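Local coordinates for protein myosin-4 (Saccharomyces cerevisiae, PDB 3MMI) that serves as the type V myosin motor that carries ASH1 and other mRNAs to the yeast bud, recruited to them through its partner SHE3, at residues L52-V57 / L105-R110. Sequence-based numbering, arbitrary orientation.
Sequences LGPIHV and LSNLSR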
loop_
_atom_site.group_PDB
_atom_site.type_symbol
_atom_site.label_atom_id
_atom_site.label_comp_id
_atom_site.label_asym_id
_atom_site.label_seq_id
_atom_site.Cartn_x
_atom_site.Cartn_y
_atom_site.Cartn_z
ATOM N N LEU A 52 -21.333 -5.745 4.114
ATOM C CA LEU A 52 -21.694 -4.443 4.801
ATOM C C LEU A 52 -22.498 -4.502 6.124
ATOM O O LEU A 52 -23.193 -3.543 6.499
ATOM C CB LEU A 52 -22.285 -3.364 3.864
ATOM C CG LEU A 52 -21.553 -2.953 2.571
ATOM C CD1 LEU A 52 -22.108 -1.730 1.967
ATOM C CD2 LEU A 52 -20.096 -2.765 2.738
ATOM N N GLY A 53 -22.364 -5.605 6.861
ATOM C CA GLY A 53 -23.116 -5.793 8.050
ATOM C C GLY A 53 -22.468 -4.970 9.125
ATOM O O GLY A 53 -23.166 -4.210 9.825
ATOM N N PRO A 54 -21.135 -5.144 9.305
ATOM C CA PRO A 54 -20.556 -4.525 10.500
ATOM C C PRO A 54 -20.642 -3.038 10.466
ATOM O O PRO A 54 -20.803 -2.412 11.529
ATOM C CB PRO A 54 -19.103 -4.977 10.482
ATOM C CG PRO A 54 -19.109 -6.239 9.735
ATOM C CD PRO A 54 -20.188 -6.075 8.664
ATOM N N ILE A 55 -20.602 -2.466 9.268
ATOM C CA ILE A 55 -20.703 -1.014 9.189
ATOM C C ILE A 55 -22.123 -0.575 9.502
ATOM O O ILE A 55 -22.391 0.550 9.944
ATOM C CB ILE A 55 -20.137 -0.387 7.838
ATOM C CG1 ILE A 55 -20.024 1.133 7.927
ATOM C CG2 ILE A 55 -21.037 -0.707 6.578
ATOM C CD1 ILE A 55 -19.105 1.618 9.075
ATOM N N HIS A 56 -23.051 -1.493 9.281
ATOM C CA HIS A 56 -24.449 -1.224 9.581
ATOM C C HIS A 56 -24.638 -1.265 11.108
ATOM O O HIS A 56 -25.240 -0.405 11.686
ATOM C CB HIS A 56 -25.360 -2.195 8.811
ATOM C CG HIS A 56 -26.827 -1.967 9.071
ATOM N ND1 HIS A 56 -27.506 -0.869 8.541
ATOM C CD2 HIS A 56 -27.717 -2.647 9.881
ATOM C CE1 HIS A 56 -28.758 -0.899 8.978
ATOM N NE2 HIS A 56 -28.909 -1.959 9.804
ATOM N N VAL A 57 -24.061 -2.235 11.768
ATOM C CA VAL A 57 -24.233 -2.342 13.192
ATOM C C VAL A 57 -23.527 -1.168 13.889
ATOM O O VAL A 57 -24.145 -0.467 14.714
ATOM C CB VAL A 57 -23.638 -3.673 13.694
ATOM C CG1 VAL A 57 -23.724 -3.789 15.229
ATOM C CG2 VAL A 57 -24.331 -4.791 13.075
ATOM N N LEU A 105 -11.838 -3.805 5.664
ATOM C CA LEU A 105 -11.417 -2.503 5.232
ATOM C C LEU A 105 -12.510 -1.875 4.438
ATOM O O LEU A 105 -12.768 -0.693 4.563
ATOM C CB LEU A 105 -10.136 -2.520 4.433
ATOM C CG LEU A 105 -8.897 -2.671 5.347
ATOM C CD1 LEU A 105 -7.682 -3.191 4.662
ATOM C CD2 LEU A 105 -8.596 -1.401 6.162
ATOM N N SER A 106 -13.200 -2.673 3.659
ATOM C CA SER A 106 -14.345 -2.149 2.971
ATOM C C SER A 106 -15.422 -1.605 3.898
ATOM O O SER A 106 -16.002 -0.575 3.594
ATOM C CB SER A 106 -14.965 -3.227 2.094
ATOM O OG SER A 106 -15.970 -2.559 1.351
ATOM N N ASN A 107 -15.636 -2.273 5.057
ATOM C CA ASN A 107 -16.586 -1.818 6.094
ATOM C C ASN A 107 -16.074 -0.515 6.771
ATOM O O ASN A 107 -16.799 0.442 6.877
ATOM C CB ASN A 107 -16.881 -2.962 7.106
ATOM C CG ASN A 107 -18.065 -3.894 6.628
ATOM O OD1 ASN A 107 -19.238 -3.560 6.822
ATOM N ND2 ASN A 107 -17.731 -5.034 5.997
ATOM N N LEU A 108 -14.821 -0.523 7.226
ATOM C CA LEU A 108 -14.272 0.649 7.963
ATOM C C LEU A 108 -14.183 1.861 7.066
ATOM O O LEU A 108 -14.311 3.018 7.531
ATOM C CB LEU A 108 -12.883 0.386 8.509
ATOM C CG LEU A 108 -12.803 -0.664 9.599
ATOM C CD1 LEU A 108 -11.381 -0.650 10.115
ATOM C CD2 LEU A 108 -13.855 -0.500 10.699
ATOM N N SER A 109 -14.032 1.574 5.771
ATOM C CA SER A 109 -13.768 2.612 4.813
ATOM C C SER A 109 -14.942 3.536 4.670
ATOM O O SER A 109 -14.811 4.625 4.122
ATOM C CB SER A 109 -13.326 2.092 3.428
ATOM O OG SER A 109 -14.486 1.783 2.645
ATOM N N ARG A 110 -16.053 3.154 5.240
ATOM C CA ARG A 110 -17.279 3.950 5.136
ATOM C C ARG A 110 -17.482 4.830 6.380
ATOM O O ARG A 110 -18.366 5.639 6.389
ATOM C CB ARG A 110 -18.512 2.996 4.939
ATOM C CG ARG A 110 -18.621 2.397 3.509
ATOM C CD ARG A 110 -19.214 1.024 3.364
ATOM N NE ARG A 110 -18.737 0.355 2.101
ATOM C CZ ARG A 110 -19.340 0.568 0.954
ATOM N NH1 ARG A 110 -20.324 1.426 0.911
ATOM N NH2 ARG A 110 -18.993 -0.041 -0.125
#
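Asn107 reaches from helix 97-108 into the first turn of helix 53-67, where its OD1 accepts the backbone N-H of Ile55 (N to OD1 3.0 Å). The bond is bent, 146° at the hydrogen, and the donor sits tilted from the carbonyl plane of the amide. First-turn N-H groups of a helix commonly lack a carbonyl of a preceding turn, and here Asn107 serves that of Ile55. The side chains of Pro54 and Asn107 cross at about a right angle, with Pro54 CD 3.3 Å from Asn107 OD1, while Asn107 ND2 turns back to the carbonyl of Phe103 in its own helix; two bonds thus fix the rotation of the amide. Ile55 runs past Asn107 in the opposite direction. With CG1 anti to the backbone N (chi1 -169°), its CD1 lies 3.4 Å from Asn107 O and its CG1 3.8 Å from Arg110 CB, while CG2 packs against OD1. Leu52 crosses Arg110 at about a right angle and lays CD1 over the centre of one guanidinium face, 3.7 Å above the plane, with CD2 3.5 Å from Arg110 NE. The guanidinium is steadied by NE, which donates to Ser106 O from one face of that carbonyl, as Ser109 OG does from the other, and NH2 makes a weak hydrogen bond to the carbonyl of Gln206. Without the guanidinium, as with an alanine here, Leu52 would probably lose the flat surface it rests on and Ser106 O one of its donors. In the globular tail, the contact joins the first turn of helix 53-67 to the last part of helix 97-108 and the residues that follow it; Tyr37 of helix 26-37 packs on Pro54, and Phe149 of helix 132-168 touches Ser109.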